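Local structure of phosphatidylserine synthase (Haemophilus influenzae, 3HSI) at residues Val152-Ala157 and Asn393-Tyr398; Arg174-Thr179 and Glu409-Gln414; Glu302-Asp307 and Asn361-Lys366. The protein is a member of the phospholipase D superfamily, an alpha/beta protein whose chain carries two copies of the HxKxxxxD sequence motif. All coordinates share one frame; numbering follows the deposited sequence.

Overall arrangement
Contacts 1 and 2 lie side by side, their centres about 11 Å apart, because strands 151-155 and 171-179 are antiparallel neighbours in one sheet; Val152 N sits 2.7 Å from Ile178 O, a probable hydrogen bond. Contact 1 ties that sheet to strand 391-398, contact 2 to helix 405-415. Contact 3, about 15 Å from contact 2 and 18 Å from contact 1 between centres, carries His364 and Lys366 of the second HxKxxxxD motif, probably part of the active site as in other family members; Lys144 of the first motif borders contact 1. Lys366 O accepts a weak hydrogen bond from Arg174 NH1, and Gly156 packs on His364, so both touch the edge of contact 3.

Contact 1 of 3, residues Val152-Ala157 and Asn393-Tyr398; sequences VLYSGA and NGLLIY
Asn393 OD1 takes two hydrogen bonds, one from Tyr154 OH at 2.8 Å and one from the backbone N of Lys144. Lys144 belongs to the first HxKxxxxD motif, so an amide from the second half of the chain holds the backbone of a motif lysine, next to the probable active site. The hydroxyl does not lie on a lone pair of OD1; it stands above the carbonyl plane, 57° out of it. The amide is turned to meet it because Asn393 CG lies between its own backbone N and carbonyl carbon (chi1 73°), which brings the end of the side chain nearer to the tyrosine. ND2 then falls in the plane of the phenol ring at its edge, 3.9 Å from Tyr154 CE1, and is itself hydrogen-bonded to Tyr232 OH. With both ends of the amide engaged, its rotation should be well fixed.

Leu395 supplies the apolar half of the contact. Its CG sits over one face of the Tyr154 ring, offset toward the rim, and its CD1 reaches 3.7 Å from Tyr154 CD1. Gly394 comes close to the end of the phenol, with CA 3.7 Å from Tyr154 OH. The hydroxyl also has a weak hydrogen bond with Gly379 N.

The two strands are not partners in a sheet. Their axes stay 9.2 Å apart at closest approach and run at 108° to each other, leaving Tyr154 to bridge them. Strand 151-155 is paired with strand 171-179 through Tyr154 and Gln176, while strand 391-398 pairs with strand 245-252 through Gly394 and Leu249 and with strand 374-378 through Leu395 and Leu377, in another sheet. Helix 181-195 closes the junction, its Leu183 touching Val152 and Leu395 and its Met187 touching Val152 and Asn393.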
# COMPACT_ATOMS: atom_id res chain seq x y z
N VAL C 152 -26.05 20.04 8.94
CA VAL C 152 -24.73 19.55 8.59
C VAL C 152 -23.71 20.70 8.52
O VAL C 152 -23.94 21.69 7.82
CB VAL C 152 -24.73 18.75 7.29
CG1 VAL C 152 -23.31 18.34 6.92
CG2 VAL C 152 -25.58 17.49 7.43
N LEU C 153 -22.60 20.56 9.25
CA LEU C 153 -21.47 21.46 9.08
C LEU C 153 -20.35 20.63 8.46
O LEU C 153 -19.82 19.73 9.09
CB LEU C 153 -21.05 22.07 10.43
CG LEU C 153 -20.02 23.21 10.43
CD1 LEU C 153 -20.47 24.40 9.56
CD2 LEU C 153 -19.72 23.71 11.86
N TYR C 154 -20.03 20.92 7.21
CA TYR C 154 -19.08 20.11 6.47
C TYR C 154 -17.78 20.88 6.26
O TYR C 154 -17.80 22.03 5.82
CB TYR C 154 -19.67 19.66 5.13
CG TYR C 154 -18.87 18.56 4.45
CD1 TYR C 154 -19.21 17.21 4.62
CD2 TYR C 154 -17.76 18.87 3.64
CE1 TYR C 154 -18.45 16.20 4.01
CE2 TYR C 154 -17.01 17.88 3.04
CZ TYR C 154 -17.36 16.55 3.22
OH TYR C 154 -16.60 15.57 2.62
N SER C 155 -16.65 20.23 6.54
CA SER C 155 -15.35 20.86 6.39
C SER C 155 -14.23 19.84 6.43
O SER C 155 -14.34 18.79 7.09
CB SER C 155 -15.10 21.85 7.52
OG SER C 155 -13.85 22.47 7.32
N GLY C 156 -13.12 20.17 5.78
CA GLY C 156 -11.93 19.30 5.85
C GLY C 156 -11.19 19.44 7.18
O GLY C 156 -10.26 18.69 7.45
N ALA C 157 -11.64 20.38 8.03
CA ALA C 157 -10.90 20.79 9.26
C ALA C 157 -11.04 19.77 10.38
O ALA C 157 -12.12 19.20 10.57
CB ALA C 157 -11.41 22.13 9.75
N ASN C 393 -15.16 11.03 1.98
CA ASN C 393 -16.52 11.30 1.53
C ASN C 393 -16.66 12.64 0.79
O ASN C 393 -15.69 13.38 0.64
CB ASN C 393 -17.54 11.11 2.65
CG ASN C 393 -17.50 12.22 3.69
OD1 ASN C 393 -16.54 12.99 3.78
ND2 ASN C 393 -18.56 12.30 4.50
N GLY C 394 -17.87 12.93 0.32
CA GLY C 394 -18.12 14.16 -0.39
C GLY C 394 -19.60 14.51 -0.46
O GLY C 394 -20.48 13.63 -0.42
N LEU C 395 -19.86 15.81 -0.55
CA LEU C 395 -21.18 16.28 -0.93
C LEU C 395 -21.04 16.87 -2.33
O LEU C 395 -20.36 17.89 -2.53
CB LEU C 395 -21.73 17.30 0.08
CG LEU C 395 -21.75 16.86 1.55
CD1 LEU C 395 -22.21 17.99 2.51
CD2 LEU C 395 -22.62 15.59 1.73
N LEU C 396 -21.63 16.20 -3.30
CA LEU C 396 -21.70 16.75 -4.64
C LEU C 396 -22.93 17.62 -4.78
O LEU C 396 -24.06 17.12 -4.77
CB LEU C 396 -21.66 15.68 -5.74
CG LEU C 396 -21.68 16.24 -7.18
CD1 LEU C 396 -20.42 17.10 -7.49
CD2 LEU C 396 -21.84 15.14 -8.24
N ILE C 397 -22.70 18.92 -4.91
CA ILE C 397 -23.77 19.85 -5.21
C ILE C 397 -23.96 20.01 -6.74
O ILE C 397 -23.02 20.28 -7.47
CB ILE C 397 -23.52 21.22 -4.55
CG1 ILE C 397 -23.46 21.06 -3.03
CG2 ILE C 397 -24.58 22.19 -4.96
CD1 ILE C 397 -22.92 22.26 -2.30
N TYR C 398 -25.19 19.81 -7.19
CA TYR C 398 -25.59 20.04 -8.56
C TYR C 398 -26.47 21.30 -8.61
O TYR C 398 -27.52 21.36 -7.95
CB TYR C 398 -26.38 18.83 -9.05
CG TYR C 398 -26.84 18.90 -10.49
CD1 TYR C 398 -25.97 19.31 -11.51
CD2 TYR C 398 -28.13 18.48 -10.85
CE1 TYR C 398 -26.39 19.35 -12.85
CE2 TYR C 398 -28.56 18.52 -12.18
CZ TYR C 398 -27.69 18.96 -13.16
OH TYR C 398 -28.10 18.98 -14.45

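Contact 2 of 3, residues Arg174-Thr179 and Glu409-Gln414; sequences RYQKIT and EKEQNQ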
# COMPACT_ATOMS: atom_id res chain seq x y z
N ARG C 174 -12.25 25.11 4.07
CA ARG C 174 -13.56 25.56 3.63
C ARG C 174 -14.63 25.01 4.55
O ARG C 174 -14.44 23.97 5.13
CB ARG C 174 -13.85 25.09 2.22
CG ARG C 174 -13.11 25.85 1.18
CD ARG C 174 -13.34 25.20 -0.16
NE ARG C 174 -14.68 25.45 -0.68
CZ ARG C 174 -15.31 24.63 -1.53
NH1 ARG C 174 -14.75 23.50 -1.93
NH2 ARG C 174 -16.50 24.97 -2.00
N TYR C 175 -15.75 25.73 4.69
CA TYR C 175 -16.76 25.35 5.67
C TYR C 175 -18.13 25.60 5.09
O TYR C 175 -18.43 26.72 4.67
CB TYR C 175 -16.60 26.17 6.99
CG TYR C 175 -15.15 26.52 7.28
CD1 TYR C 175 -14.34 25.67 8.03
CD2 TYR C 175 -14.58 27.67 6.75
CE1 TYR C 175 -13.02 25.99 8.29
CE2 TYR C 175 -13.24 27.99 6.99
CZ TYR C 175 -12.47 27.15 7.74
OH TYR C 175 -11.15 27.48 7.93
N GLN C 176 -18.96 24.56 5.06
CA GLN C 176 -20.31 24.71 4.57
C GLN C 176 -21.32 24.25 5.59
O GLN C 176 -21.23 23.14 6.13
CB GLN C 176 -20.53 23.98 3.26
CG GLN C 176 -19.74 24.57 2.14
CD GLN C 176 -18.32 24.05 2.13
OE1 GLN C 176 -18.06 22.95 2.62
NE2 GLN C 176 -17.40 24.84 1.59
N LYS C 177 -22.29 25.12 5.85
CA LYS C 177 -23.39 24.80 6.74
C LYS C 177 -24.65 24.53 5.91
O LYS C 177 -25.08 25.37 5.11
CB LYS C 177 -23.62 25.95 7.74
CG LYS C 177 -24.26 25.46 9.02
CD LYS C 177 -25.32 26.38 9.52
CE LYS C 177 -24.82 27.74 9.80
NZ LYS C 177 -25.84 28.42 10.64
N ILE C 178 -25.20 23.32 6.06
CA ILE C 178 -26.42 22.93 5.37
C ILE C 178 -27.48 22.45 6.36
O ILE C 178 -27.32 21.44 7.05
CB ILE C 178 -26.18 21.83 4.29
CG1 ILE C 178 -25.15 22.28 3.28
CG2 ILE C 178 -27.48 21.51 3.57
CD1 ILE C 178 -24.27 21.14 2.76
N THR C 179 -28.54 23.22 6.42
CA THR C 179 -29.70 22.92 7.22
C THR C 179 -30.69 22.09 6.38
O THR C 179 -31.43 22.63 5.56
CB THR C 179 -30.36 24.22 7.68
OG1 THR C 179 -29.41 24.97 8.47
CG2 THR C 179 -31.56 23.90 8.54
N GLU C 409 -19.12 32.24 -5.96
CA GLU C 409 -18.12 33.21 -6.38
C GLU C 409 -17.60 34.03 -5.20
O GLU C 409 -16.44 34.38 -5.15
CB GLU C 409 -18.66 34.15 -7.47
CG GLU C 409 -17.52 34.81 -8.22
CD GLU C 409 -17.93 36.09 -8.90
OE1 GLU C 409 -18.66 36.91 -8.29
OE2 GLU C 409 -17.51 36.26 -10.07
N LYS C 410 -18.48 34.35 -4.27
CA LYS C 410 -18.09 35.04 -3.05
C LYS C 410 -17.06 34.22 -2.25
O LYS C 410 -16.03 34.76 -1.81
CB LYS C 410 -19.32 35.32 -2.21
CG LYS C 410 -19.01 35.80 -0.81
CD LYS C 410 -20.31 36.07 -0.07
CE LYS C 410 -20.19 37.29 0.81
NZ LYS C 410 -19.34 36.99 1.97
N GLU C 411 -17.32 32.93 -2.06
CA GLU C 411 -16.37 32.05 -1.38
C GLU C 411 -15.08 31.98 -2.20
O GLU C 411 -13.98 32.06 -1.64
CB GLU C 411 -16.93 30.62 -1.12
CG GLU C 411 -15.96 29.74 -0.28
CD GLU C 411 -16.18 28.20 -0.39
OE1 GLU C 411 -16.48 27.68 -1.48
OE2 GLU C 411 -16.03 27.49 0.63
N GLN C 412 -15.19 31.89 -3.52
CA GLN C 412 -13.96 31.74 -4.33
C GLN C 412 -13.10 33.03 -4.29
O GLN C 412 -11.88 32.95 -4.30
CB GLN C 412 -14.29 31.36 -5.77
CG GLN C 412 -14.54 29.86 -6.02
CD GLN C 412 -15.03 29.61 -7.47
OE1 GLN C 412 -15.32 30.55 -8.18
NE2 GLN C 412 -15.15 28.37 -7.87
N ASN C 413 -13.76 34.20 -4.26
CA ASN C 413 -13.05 35.47 -4.18
C ASN C 413 -12.38 35.68 -2.83
O ASN C 413 -11.32 36.29 -2.76
CB ASN C 413 -13.96 36.66 -4.52
CG ASN C 413 -14.16 36.83 -6.02
OD1 ASN C 413 -13.32 36.38 -6.82
ND2 ASN C 413 -15.28 37.42 -6.42
N GLN C 414 -13.03 35.21 -1.75
CA GLN C 414 -12.39 35.20 -0.44
C GLN C 414 -11.15 34.32 -0.48
O GLN C 414 -10.06 34.72 -0.03
CB GLN C 414 -13.34 34.72 0.65
CG GLN C 414 -12.74 34.87 2.05
CD GLN C 414 -12.17 36.29 2.30
OE1 GLN C 414 -12.90 37.27 2.35
NE2 GLN C 414 -10.86 36.37 2.45
O HOH W 1 -15.64 28.36 3.26
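Arg174 meets Glu411 side-on, giving one nitrogen to each carboxylate oxygen. NE donates to OE2 of Glu411 at 2.8 Å in a fairly straight bond (162°), with the oxygen close to the guanidinium plane. NH2 donates to Glu411 OE1, also at 2.8 Å, here onto the syn lone pair and with a more bent N-H...O angle. The carboxylate is not coplanar with the guanidinium: the planes stand 58° apart, and NE reaches OE2 from above the carboxylate plane. A bend at chi3 (74°) in the arginine chain turns the NE edge toward the helix, while its methylene CG passes 3.4 Å from Glu411 OE2.

At Tyr175 the backbone takes over. Its N donates to a water at 3.0 Å, and that water donates in turn to Glu411 OE2 at 2.8 Å, linking the backbone of Tyr175 to the helix. The phenol of Tyr175 takes another course, stacking on Phe38 and bonding through its hydroxyl to Asp173 N.

The chain of Gln176 bends at chi2, and NE2 lies 3.1 Å from Glu411 OE2, in a weak hydrogen bond, its amide nearly perpendicular to the carboxylate. Glu411, reaching out extended from helix 405-415, packs beside Phe31 and Trp369, two aromatic residues that also touch Arg174.

OE2 thus collects three donors, from an arginine, a glutamine and a water, the glutamine's only a weak one, and OE1 receives a second arginine nitrogen. A carboxylate buried under such donors is probably ionised, its charge balanced by Arg174; the salt bridge joins the sheet of strand 171-179 to helix 405-415 with little apolar contact between the two segments.

Contact 3 of 3, residues Glu302-Asp307 and Asn361-Lys366; sequences EIIVGD and NTYHLK
Tyr363 directly precedes the second HxKxxxxD motif of this phospholipase D relative, which begins at His364, and it lays its ring against Val305 and Gly306 at the end of strand 300-306. CG is anti to the backbone N (chi1 179°), which sends the phenol out toward that strand. One face of the ring then looks onto the backbone: the carbonyl carbon of Val305 lies 3.7 Å above its plane, offset toward the rim. Gly306 N comes in obliquely, 3.3 Å from Tyr363 CD2, and with no side chain on this glycine its CA can sit 4.0 Å from Tyr363 CB. Val305 CA is 3.7 Å from Tyr363 CE2, although its own side chain points away.

At the far end of the ring, Ile304 crosses the phenol at about a right angle and brings CG2 to 3.4 Å from Tyr363 OH. The opposite face of the ring is met from its own segment, where Leu365 N stands 3.9 Å above the plane. The ring also meets that of Trp356, planes about 40° apart, and touches Cys277 of strand 273-277.

Beyond Tyr363 the chain turns to the motif residues. His364 ND1 is hydrogen-bonded to Asp173 OD2, and Lys366 NZ to Asn381 OD1 and Gly379 O.

Chemically, a flat ring packs on the peptide of Val305-Gly306, with the peptide of Leu365 on its other side. The packing joins the end of strand 300-306 to the segment that carries His364 and Lys366.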
# COMPACT_ATOMS: atom_id res chain seq x y z
N GLU C 302 -7.94 26.22 -13.34
CA GLU C 302 -7.38 27.04 -12.30
C GLU C 302 -6.99 26.12 -11.13
O GLU C 302 -7.79 25.36 -10.64
CB GLU C 302 -8.41 28.10 -11.86
CG GLU C 302 -7.91 28.97 -10.73
CD GLU C 302 -8.95 29.97 -10.24
OE1 GLU C 302 -10.07 30.03 -10.81
OE2 GLU C 302 -8.62 30.73 -9.29
N ILE C 303 -5.75 26.20 -10.67
CA ILE C 303 -5.32 25.37 -9.55
C ILE C 303 -4.81 26.28 -8.46
O ILE C 303 -4.01 27.19 -8.71
CB ILE C 303 -4.22 24.37 -9.99
CG1 ILE C 303 -4.74 23.51 -11.15
CG2 ILE C 303 -3.78 23.53 -8.77
CD1 ILE C 303 -3.67 22.60 -11.85
N ILE C 304 -5.33 26.07 -7.25
CA ILE C 304 -4.94 26.90 -6.13
C ILE C 304 -4.30 26.00 -5.08
O ILE C 304 -4.94 25.10 -4.58
CB ILE C 304 -6.18 27.64 -5.50
CG1 ILE C 304 -7.07 28.21 -6.62
CG2 ILE C 304 -5.72 28.72 -4.51
CD1 ILE C 304 -8.34 29.11 -6.14
N VAL C 305 -3.04 26.26 -4.76
CA VAL C 305 -2.32 25.52 -3.73
C VAL C 305 -1.62 26.51 -2.82
O VAL C 305 -1.54 27.69 -3.14
CB VAL C 305 -1.23 24.57 -4.34
CG1 VAL C 305 -1.90 23.43 -5.03
CG2 VAL C 305 -0.34 25.34 -5.32
N GLY C 306 -1.14 26.02 -1.69
CA GLY C 306 -0.32 26.81 -0.81
C GLY C 306 1.08 26.96 -1.36
O GLY C 306 1.64 26.04 -1.99
N ASP C 307 1.63 28.16 -1.15
CA ASP C 307 3.08 28.37 -1.15
C ASP C 307 3.73 27.39 -0.18
O ASP C 307 3.14 27.08 0.85
CB ASP C 307 3.37 29.80 -0.67
CG ASP C 307 4.76 30.30 -1.06
OD1 ASP C 307 4.84 31.25 -1.87
OD2 ASP C 307 5.77 29.78 -0.54
N ASN C 361 0.67 31.52 8.32
CA ASN C 361 -0.55 30.69 8.35
C ASN C 361 -0.49 29.59 7.31
O ASN C 361 0.25 29.71 6.33
CB ASN C 361 -1.79 31.57 8.22
CG ASN C 361 -1.87 32.58 9.34
OD1 ASN C 361 -1.95 32.21 10.52
ND2 ASN C 361 -1.83 33.87 9.00
N THR C 362 -1.20 28.49 7.52
CA THR C 362 -1.06 27.38 6.59
C THR C 362 -2.35 27.16 5.78
O THR C 362 -3.45 27.68 6.11
CB THR C 362 -0.64 26.10 7.28
OG1 THR C 362 -1.60 25.80 8.28
CG2 THR C 362 0.80 26.22 7.93
N TYR C 363 -2.19 26.40 4.71
CA TYR C 363 -3.23 26.21 3.74
C TYR C 363 -3.67 24.77 3.67
O TYR C 363 -2.89 23.91 3.36
CB TYR C 363 -2.73 26.69 2.39
CG TYR C 363 -3.67 26.55 1.22
CD1 TYR C 363 -4.53 27.58 0.90
CD2 TYR C 363 -3.64 25.41 0.39
CE1 TYR C 363 -5.35 27.50 -0.19
CE2 TYR C 363 -4.48 25.31 -0.72
CZ TYR C 363 -5.33 26.38 -1.01
OH TYR C 363 -6.21 26.36 -2.08
N HIS C 364 -4.95 24.52 3.89
CA HIS C 364 -5.47 23.17 3.79
C HIS C 364 -6.81 23.09 3.03
O HIS C 364 -7.69 22.35 3.44
CB HIS C 364 -5.66 22.64 5.21
CG HIS C 364 -5.85 21.16 5.28
ND1 HIS C 364 -7.03 20.58 5.74
CD2 HIS C 364 -5.02 20.14 4.96
CE1 HIS C 364 -6.90 19.27 5.71
NE2 HIS C 364 -5.70 18.97 5.23
N LEU C 365 -6.98 23.85 1.95
CA LEU C 365 -8.25 23.82 1.21
C LEU C 365 -8.27 22.72 0.16
O LEU C 365 -7.25 22.45 -0.52
CB LEU C 365 -8.53 25.15 0.48
CG LEU C 365 -8.56 26.47 1.21
CD1 LEU C 365 -8.61 27.56 0.14
CD2 LEU C 365 -9.74 26.59 2.04
N LYS C 366 -9.43 22.09 0.05
CA LYS C 366 -9.72 21.07 -0.97
C LYS C 366 -11.05 21.50 -1.60
O LYS C 366 -11.93 22.03 -0.91
CB LYS C 366 -9.93 19.69 -0.32
CG LYS C 366 -8.91 19.25 0.73
CD LYS C 366 -9.42 19.51 2.12
CE LYS C 366 -8.43 19.04 3.17
NZ LYS C 366 -8.16 17.52 3.23